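PDB 4TLV: ADP-ribosylating toxin CARDS from Mycoplasma pneumoniae, which transfers ADP-ribosyl groups from NAD(+) to target proteins and causes vacuolation and other damage in mammalian cells. Local coordinates for residues A[496-500]-A[568-572]; A[554-560]-A[574-580]. One frame throughout, in Å; residues are numbered along the deposited sequence.

Contact 1: residues A[496-500]-A[568-572]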
ATOM      1  N   ASN A 496      21.197 -13.199  -9.940  1.00 16.76           N
ATOM      2  CA  ASN A 496      22.603 -13.175  -9.550  1.00 20.88           C
ATOM      3  C   ASN A 496      23.296 -14.413 -10.108  1.00 18.14           C
ATOM      4  O   ASN A 496      22.711 -15.477 -10.100  1.00 16.21           O
ATOM      5  CB  ASN A 496      22.726 -13.173  -8.027  1.00 16.46           C
ATOM      6  CG  ASN A 496      24.144 -13.481  -7.552  1.00 20.26           C
ATOM      7  OD1 ASN A 496      25.029 -12.526  -7.720  1.00 21.60           O
ATOM      8  ND2 ASN A 496      24.430 -14.570  -7.044  1.00 18.60           N
ATOM      9  N   LYS A 497      24.527 -14.275 -10.595  1.00 19.33           N
ATOM     10  CA  LYS A 497      25.277 -15.444 -11.097  1.00 25.66           C
ATOM     11  C   LYS A 497      26.499 -15.740 -10.225  1.00 27.93           C
ATOM     12  O   LYS A 497      27.015 -16.861 -10.209  1.00 25.94           O
ATOM     13  CB  LYS A 497      25.733 -15.215 -12.538  1.00 21.19           C
ATOM     14  CG  LYS A 497      24.593 -15.057 -13.527  1.00 25.69           C
ATOM     15  CD  LYS A 497      25.085 -14.519 -14.866  1.00 27.11           C
ATOM     16  CE  LYS A 497      26.002 -15.505 -15.562  1.00 40.14           C
ATOM     17  NZ  LYS A 497      26.129 -15.187 -17.022  1.00 37.08           N
ATOM     18  N   LEU A 498      26.951 -14.718  -9.508  1.00 24.19           N
ATOM     19  CA  LEU A 498      28.149 -14.811  -8.670  1.00 27.29           C
ATOM     20  C   LEU A 498      27.999 -15.750  -7.479  1.00 28.15           C
ATOM     21  O   LEU A 498      27.004 -15.703  -6.748  1.00 20.64           O
ATOM     22  CB  LEU A 498      28.541 -13.421  -8.158  1.00 24.44           C
ATOM     23  CG  LEU A 498      29.739 -13.334  -7.201  1.00 22.90           C
ATOM     24  CD1 LEU A 498      31.037 -13.647  -7.957  1.00 24.83           C
ATOM     25  CD2 LEU A 498      29.819 -11.957  -6.558  1.00 20.94           C
ATOM     26  N   ASN A 499      29.009 -16.591  -7.273  1.00 23.14           N
ATOM     27  CA  ASN A 499      29.097 -17.396  -6.059  1.00 25.42           C
ATOM     28  C   ASN A 499      30.552 -17.662  -5.673  1.00 29.49           C
ATOM     29  O   ASN A 499      31.471 -17.190  -6.344  1.00 28.06           O
ATOM     30  CB  ASN A 499      28.330 -18.710  -6.216  1.00 29.42           C
ATOM     31  CG  ASN A 499      28.857 -19.554  -7.353  1.00 35.52           C
ATOM     32  OD1 ASN A 499      30.065 -19.745  -7.487  1.00 40.03           O
ATOM     33  ND2 ASN A 499      27.952 -20.067  -8.184  1.00 35.28           N
ATOM     34  N   LYS A 500      30.751 -18.414  -4.596  1.00 34.52           N
ATOM     35  CA  LYS A 500      32.091 -18.641  -4.050  1.00 37.01           C
ATOM     36  C   LYS A 500      32.971 -19.520  -4.938  1.00 40.80           C
ATOM     37  O   LYS A 500      34.155 -19.708  -4.653  1.00 43.32           O
ATOM     38  CB  LYS A 500      32.008 -19.215  -2.631  1.00 36.74           C
ATOM     39  CG  LYS A 500      31.921 -18.140  -1.551  1.00 43.63           C
ATOM     40  CD  LYS A 500      31.457 -18.697  -0.210  1.00 48.83           C
ATOM     41  CE  LYS A 500      30.025 -19.219  -0.293  1.00 50.39           C
ATOM     42  NZ  LYS A 500      29.359 -19.274   1.042  1.00 52.67           N
ATOM     43  N   TYR A 568      26.450  -5.514 -12.550  1.00 17.35           N
ATOM     44  CA  TYR A 568      27.074  -6.743 -12.086  1.00 17.12           C
ATOM     45  C   TYR A 568      26.872  -6.887 -10.587  1.00 18.04           C
ATOM     46  O   TYR A 568      26.392  -5.962  -9.932  1.00 21.30           O
ATOM     47  CB  TYR A 568      28.579  -6.728 -12.432  1.00 19.18           C
ATOM     48  CG  TYR A 568      29.385  -5.705 -11.656  1.00 19.11           C
ATOM     49  CD1 TYR A 568      29.447  -4.372 -12.066  1.00 19.06           C
ATOM     50  CD2 TYR A 568      30.083  -6.073 -10.514  1.00 22.97           C
ATOM     51  CE1 TYR A 568      30.177  -3.427 -11.349  1.00 21.02           C
ATOM     52  CE2 TYR A 568      30.826  -5.142  -9.793  1.00 23.83           C
ATOM     53  CZ  TYR A 568      30.868  -3.824 -10.213  1.00 25.17           C
ATOM     54  OH  TYR A 568      31.596  -2.905  -9.486  1.00 24.40           O
ATOM     55  N   SER A 569      27.211  -8.044 -10.035  1.00 18.56           N
ATOM     56  CA  SER A 569      27.246  -8.183  -8.583  1.00 19.71           C
ATOM     57  C   SER A 569      28.638  -8.619  -8.122  1.00 25.25           C
ATOM     58  O   SER A 569      29.382  -9.246  -8.884  1.00 23.46           O
ATOM     59  CB  SER A 569      26.177  -9.161  -8.075  1.00 16.53           C
ATOM     60  OG  SER A 569      26.423 -10.502  -8.478  1.00 20.17           O
ATOM     61  N   THR A 570      28.970  -8.310  -6.869  1.00 23.98           N
ATOM     62  CA  THR A 570      30.337  -8.474  -6.382  1.00 23.80           C
ATOM     63  C   THR A 570      30.446  -8.738  -4.883  1.00 25.93           C
ATOM     64  O   THR A 570      29.567  -8.365  -4.102  1.00 24.13           O
ATOM     65  CB  THR A 570      31.197  -7.238  -6.746  1.00 28.03           C
ATOM     66  OG1 THR A 570      32.537  -7.427  -6.276  1.00 30.69           O
ATOM     67  CG2 THR A 570      30.617  -5.960  -6.131  1.00 25.37           C
ATOM     68  N   TYR A 571      31.533  -9.393  -4.487  1.00 24.32           N
ATOM     69  CA  TYR A 571      31.862  -9.541  -3.075  1.00 25.25           C
ATOM     70  C   TYR A 571      32.736  -8.384  -2.567  1.00 30.20           C
ATOM     71  O   TYR A 571      32.985  -8.273  -1.369  1.00 30.01           O
ATOM     72  CB  TYR A 571      32.588 -10.864  -2.814  1.00 25.77           C
ATOM     73  CG  TYR A 571      31.730 -12.102  -2.930  1.00 26.23           C
ATOM     74  CD1 TYR A 571      30.647 -12.305  -2.080  1.00 24.02           C
ATOM     75  CD2 TYR A 571      32.005 -13.074  -3.883  1.00 26.85           C
ATOM     76  CE1 TYR A 571      29.865 -13.442  -2.178  1.00 26.40           C
ATOM     77  CE2 TYR A 571      31.229 -14.207  -3.989  1.00 28.21           C
ATOM     78  CZ  TYR A 571      30.162 -14.384  -3.138  1.00 24.39           C
ATOM     79  OH  TYR A 571      29.398 -15.517  -3.244  1.00 29.16           O
ATOM     80  N   ASP A 572      33.214  -7.536  -3.473  1.00 28.85           N
ATOM     81  CA  ASP A 572      34.114  -6.449  -3.088  1.00 36.19           C
ATOM     82  C   ASP A 572      33.348  -5.213  -2.644  1.00 37.43           C
ATOM     83  O   ASP A 572      32.642  -4.600  -3.436  1.00 33.58           O
ATOM     84  CB  ASP A 572      35.047  -6.083  -4.242  1.00 39.01           C
ATOM     85  CG  ASP A 572      36.034  -7.187  -4.563  1.00 45.76           C
ATOM     86  OD1 ASP A 572      36.367  -7.978  -3.648  1.00 43.39           O
ATOM     87  OD2 ASP A 572      36.473  -7.260  -5.732  1.00 48.74           O
TER
HETATM   88  O   HOH W   1      26.055 -12.011 -10.755  1.00 22.08           O
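Leu498 packs against both Ser569 and Tyr571, and its side chain can be followed outward. Leu498 CB passes 3.6 Å from Ser569 OG. With CG anti to the backbone N (chi1 177°), the branch point is carried on to the aromatic ring, where Leu498 CG lies 3.6 Å from Tyr571 CE2. Of the two methyls, CD1 stays near the ring's CE2 corner, while CD2 has the shorter contacts: Leu498 CD2 lies 3.5 Å from Thr570 CA and also rests over one face of the ring. Leu498 CD2 is 3.9 Å from the Tyr571 ring centroid, offset toward the rim, which makes a CH-pi contact. A branched aliphatic residue suits this place because one methyl can meet strand backbone and aromatic face together.

The phenol end of Tyr571 extends beyond the leucine to the backbone of Asn499, Tyr571 OH lying 3.4 Å from Asn499 CA. Its hydroxyl also makes a weak hydrogen bond to Asp551.

The polar half of the contact lies beside Ser569. Ser569 OG donates to Asn496 OD1 over 2.6 Å, arriving almost in line with the C=O bond (167° at the oxygen). The Asn496 amide is held in its rotation by the other end, since Asn496 ND2 donates to Leu498 O at 2.8 Å, in the carbonyl plane, and also bonds Asn523. Asparagine fits because one flat group both accepts from the strand and donates to its own loop. Water 1 accepts from Lys497 N and donates to Ser569 OG, adding a second link.

In the D3 beta-trefoil domain, the loop after strand 490-495 is thus fixed to strand 567-570 by directional bonds at Ser569, and to the turn just after it by Leu498 CD2 packing on one face of the Tyr571 ring.

Contact 2: residues A[554-560]-A[574-580]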
ATOM      1  N   GLN A 554      26.681  -7.942  -3.980  1.00 17.38           N
ATOM      2  CA  GLN A 554      26.211  -6.568  -4.092  1.00 17.94           C
ATOM      3  C   GLN A 554      26.050  -6.077  -5.527  1.00 19.48           C
ATOM      4  O   GLN A 554      26.966  -6.167  -6.355  1.00 18.13           O
ATOM      5  CB  GLN A 554      27.116  -5.597  -3.317  1.00 18.76           C
ATOM      6  CG  GLN A 554      26.524  -4.193  -3.249  1.00 18.49           C
ATOM      7  CD  GLN A 554      27.359  -3.225  -2.417  1.00 25.14           C
ATOM      8  OE1 GLN A 554      28.348  -3.616  -1.789  1.00 25.08           O
ATOM      9  NE2 GLN A 554      26.954  -1.955  -2.404  1.00 20.14           N
ATOM     10  N   LEU A 555      24.869  -5.540  -5.809  1.00 14.19           N
ATOM     11  CA  LEU A 555      24.568  -4.975  -7.123  1.00 15.22           C
ATOM     12  C   LEU A 555      25.319  -3.667  -7.322  1.00 16.91           C
ATOM     13  O   LEU A 555      25.240  -2.766  -6.485  1.00 20.13           O
ATOM     14  CB  LEU A 555      23.058  -4.722  -7.255  1.00 15.75           C
ATOM     15  CG  LEU A 555      22.539  -4.422  -8.657  1.00 22.04           C
ATOM     16  CD1 LEU A 555      22.753  -5.663  -9.554  1.00 15.43           C
ATOM     17  CD2 LEU A 555      21.074  -4.027  -8.627  1.00 18.40           C
ATOM     18  N   LYS A 556      26.042  -3.556  -8.437  1.00 17.70           N
ATOM     19  CA  LYS A 556      26.694  -2.309  -8.810  1.00 20.03           C
ATOM     20  C   LYS A 556      26.668  -2.095 -10.321  1.00 20.48           C
ATOM     21  O   LYS A 556      26.272  -2.989 -11.072  1.00 22.50           O
ATOM     22  CB  LYS A 556      28.148  -2.282  -8.316  1.00 21.27           C
ATOM     23  CG  LYS A 556      28.307  -2.458  -6.821  1.00 23.50           C
ATOM     24  CD  LYS A 556      29.730  -2.099  -6.387  1.00 24.31           C
ATOM     25  CE  LYS A 556      30.050  -2.655  -5.011  1.00 25.68           C
ATOM     26  NZ  LYS A 556      31.477  -2.397  -4.652  1.00 29.82           N
ATOM     27  N   VAL A 557      27.089  -0.907 -10.753  1.00 20.37           N
ATOM     28  CA  VAL A 557      27.145  -0.568 -12.173  1.00 18.63           C
ATOM     29  C   VAL A 557      28.506   0.045 -12.535  1.00 24.08           C
ATOM     30  O   VAL A 557      29.045   0.875 -11.798  1.00 22.95           O
ATOM     31  CB  VAL A 557      26.067   0.455 -12.566  1.00 21.12           C
ATOM     32  CG1 VAL A 557      26.035   0.622 -14.062  1.00 21.97           C
ATOM     33  CG2 VAL A 557      24.710   0.017 -12.088  1.00 22.46           C
ATOM     34  N   ILE A 558      29.054  -0.359 -13.675  1.00 21.45           N
ATOM     35  CA  ILE A 558      30.318   0.210 -14.148  1.00 23.86           C
ATOM     36  C   ILE A 558      30.101   1.618 -14.670  1.00 20.51           C
ATOM     37  O   ILE A 558      29.167   1.870 -15.424  1.00 23.73           O
ATOM     38  CB  ILE A 558      30.975  -0.685 -15.229  1.00 22.45           C
ATOM     39  CG1 ILE A 558      31.268  -2.062 -14.642  1.00 24.72           C
ATOM     40  CG2 ILE A 558      32.257  -0.025 -15.753  1.00 23.05           C
ATOM     41  CD1 ILE A 558      31.731  -3.105 -15.664  1.00 27.15           C
ATOM     42  N   ILE A 559      30.955   2.553 -14.260  1.00 21.55           N
ATOM     43  CA  ILE A 559      30.729   3.955 -14.578  1.00 24.67           C
ATOM     44  C   ILE A 559      31.272   4.405 -15.934  1.00 25.30           C
ATOM     45  O   ILE A 559      30.627   5.178 -16.647  1.00 26.19           O
ATOM     46  CB  ILE A 559      31.301   4.889 -13.477  1.00 23.83           C
ATOM     47  CG1 ILE A 559      30.484   4.764 -12.197  1.00 24.71           C
ATOM     48  CG2 ILE A 559      31.298   6.314 -13.957  1.00 26.14           C
ATOM     49  CD1 ILE A 559      30.960   5.712 -11.077  1.00 28.49           C
ATOM     50  N   SER A 560      32.459   3.935 -16.293  1.00 24.38           N
ATOM     51  CA  SER A 560      33.085   4.429 -17.514  1.00 26.92           C
ATOM     52  C   SER A 560      33.893   3.334 -18.185  1.00 28.99           C
ATOM     53  O   SER A 560      34.030   2.235 -17.647  1.00 27.56           O
ATOM     54  CB  SER A 560      33.973   5.633 -17.201  1.00 30.82           C
ATOM     55  OG  SER A 560      35.102   5.221 -16.460  1.00 36.54           O
ATOM     56  N   VAL A 574      34.530  -2.280  -1.714  1.00 50.34           N
ATOM     57  CA  VAL A 574      35.095  -1.085  -2.327  1.00 49.54           C
ATOM     58  C   VAL A 574      35.805  -1.406  -3.641  1.00 47.96           C
ATOM     59  O   VAL A 574      36.606  -2.340  -3.717  1.00 48.57           O
ATOM     60  CB  VAL A 574      36.083  -0.374  -1.376  1.00 57.43           C
ATOM     61  CG1 VAL A 574      35.339   0.251  -0.199  1.00 54.26           C
ATOM     62  CG2 VAL A 574      37.144  -1.352  -0.885  1.00 60.83           C
ATOM     63  N   GLU A 575      35.492  -0.624  -4.672  1.00 44.62           N
ATOM     64  CA  GLU A 575      36.105  -0.763  -5.989  1.00 44.69           C
ATOM     65  C   GLU A 575      36.212   0.629  -6.596  1.00 46.10           C
ATOM     66  O   GLU A 575      35.656   1.588  -6.059  1.00 46.21           O
ATOM     67  CB  GLU A 575      35.244  -1.655  -6.898  1.00 38.50           C
ATOM     68  CG  GLU A 575      35.004  -3.070  -6.380  1.00 38.19           C
ATOM     69  CD  GLU A 575      33.917  -3.803  -7.159  1.00 40.13           C
ATOM     70  OE1 GLU A 575      32.753  -3.354  -7.115  1.00 34.01           O
ATOM     71  OE2 GLU A 575      34.219  -4.826  -7.813  1.00 42.94           O
ATOM     72  N   SER A 576      36.908   0.748  -7.721  1.00 41.65           N
ATOM     73  CA  SER A 576      37.024   2.043  -8.387  1.00 39.95           C
ATOM     74  C   SER A 576      36.323   2.052  -9.752  1.00 36.13           C
ATOM     75  O   SER A 576      36.133   1.003 -10.373  1.00 37.18           O
ATOM     76  CB  SER A 576      38.497   2.446  -8.519  1.00 46.12           C
ATOM     77  OG  SER A 576      39.281   1.355  -8.971  1.00 49.86           O
ATOM     78  N   ASN A 577      35.922   3.236 -10.205  1.00 29.54           N
ATOM     79  CA  ASN A 577      35.201   3.362 -11.464  1.00 33.12           C
ATOM     80  C   ASN A 577      33.861   2.627 -11.428  1.00 33.44           C
ATOM     81  O   ASN A 577      33.368   2.167 -12.462  1.00 30.34           O
ATOM     82  CB  ASN A 577      36.048   2.814 -12.620  1.00 36.79           C
ATOM     83  CG  ASN A 577      35.358   2.955 -13.965  1.00 36.83           C
ATOM     84  OD1 ASN A 577      34.805   4.010 -14.276  1.00 40.25           O
ATOM     85  ND2 ASN A 577      35.382   1.892 -14.767  1.00 39.70           N
ATOM     86  N   VAL A 578      33.280   2.479 -10.241  1.00 30.77           N
ATOM     87  CA  VAL A 578      31.966   1.844 -10.159  1.00 26.04           C
ATOM     88  C   VAL A 578      31.007   2.622  -9.271  1.00 24.52           C
ATOM     89  O   VAL A 578      31.419   3.384  -8.398  1.00 22.35           O
ATOM     90  CB  VAL A 578      32.037   0.385  -9.683  1.00 24.83           C
ATOM     91  CG1 VAL A 578      32.949  -0.426 -10.596  1.00 33.38           C
ATOM     92  CG2 VAL A 578      32.485   0.309  -8.236  1.00 29.55           C
ATOM     93  N   GLU A 579      29.722   2.433  -9.522  1.00 21.43           N
ATOM     94  CA  GLU A 579      28.683   3.108  -8.761  1.00 22.71           C
ATOM     95  C   GLU A 579      27.960   2.051  -7.956  1.00 22.92           C
ATOM     96  O   GLU A 579      27.442   1.104  -8.526  1.00 19.10           O
ATOM     97  CB  GLU A 579      27.698   3.784  -9.708  1.00 22.20           C
ATOM     98  CG  GLU A 579      26.591   4.570  -8.984  1.00 22.94           C
ATOM     99  CD  GLU A 579      27.168   5.564  -7.984  1.00 21.63           C
ATOM    100  OE1 GLU A 579      27.670   6.621  -8.415  1.00 28.01           O
ATOM    101  OE2 GLU A 579      27.141   5.279  -6.769  1.00 24.00           O
ATOM    102  N   ASP A 580      27.945   2.188  -6.635  1.00 22.61           N
ATOM    103  CA  ASP A 580      27.168   1.260  -5.824  1.00 21.35           C
ATOM    104  C   ASP A 580      25.866   1.867  -5.305  1.00 15.53           C
ATOM    105  O   ASP A 580      25.052   1.179  -4.694  1.00 19.77           O
ATOM    106  CB  ASP A 580      28.004   0.639  -4.695  1.00 24.90           C
ATOM    107  CG  ASP A 580      28.442   1.637  -3.644  1.00 32.17           C
ATOM    108  OD1 ASP A 580      28.116   2.843  -3.730  1.00 31.47           O
ATOM    109  OD2 ASP A 580      29.133   1.190  -2.696  1.00 41.35           O
TER
HETATM  110  O   HOH W   2      24.519  -1.533  -4.164  1.00 15.03           O
HETATM  111  O   HOH W   3      29.024  -0.487  -0.802  1.00 35.11           O
HETATM  112  O   HOH W   4      32.048   0.310  -4.276  1.00 33.83           O
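Lys556 NZ is gripped by several groups at once. Across the contact Lys556 NZ donates to Glu575 OE1 at 2.9 Å as part of a salt bridge, meeting that oxygen on its anti side and 35° out of the carboxylate plane. It also donates to water 4 and to Asp572 O. The bridged oxygen has a second partner in Tyr568 OH. A long, flexible amine is well suited here: the extended chain lays its methylenes beside Asp580, with Lys556 CD 3.7 Å from Asp580 CB, before the ammonium group reaches Glu575. The Asp580 carboxylate, near but not touching NZ, probably adds to the favourable field around it.

Water also joins Gln554 to Asp580. Water 3 accepts from Gln554 NE2 and donates to Asp580 OD2, while water 2 accepts from the same NE2 and donates to Leu555 O and Asp580 O.

Beyond this polar end the segments become neighbouring antiparallel strands of the D3 beta-trefoil domain. Val557 and Glu579 form a hydrogen-bonded pair, with Glu579 N to Val557 O at 2.8 Å and Val557 N to Glu579 O at 3.0 Å; Ile558 and Val578 follow as a non-hydrogen-bonded pair. Just past the paired residues, Ile559 N donates to Asn577 O. Ile559 sends CG1 to within 3.9 Å of Glu579 CB and CD1 against the Val578 carbonyl, on the side where Trp450 meets both Ile559 and Glu579.

At the far end Asn577 faces Ser560 with both halves of its amide: with CG anti to the backbone N (chi1 -178°), the amide comes up against Ser560. Asn577 ND2 donates to Ser560 O at 3.2 Å, the acceptor lying in the amide plane, and Ser560 OG donates to OD1 from above the carbonyl plane. Asn577 has a positive phi (63°), a backbone shape that asparagine tolerates better than most residues.

Following the chain from the N terminus, residues 496-500 come first, in the loop after strand 490-495, and strand 554-558 second. Contact 1 closes when the chain returns as strand 567-570, and contact 2 when strand 578-583 pairs with 554-558. The order is therefore alternating, and the two loops cross: the long one of contact 1 takes in the first half of contact 2, whose short loop carries the second half of contact 1. Strand 554-558 lies between 567-570 and 578-583 in one antiparallel sheet. The contacts touch through residues of strand 567-570 and the turn after it, tying the 496-500 loop to the later strands of D3.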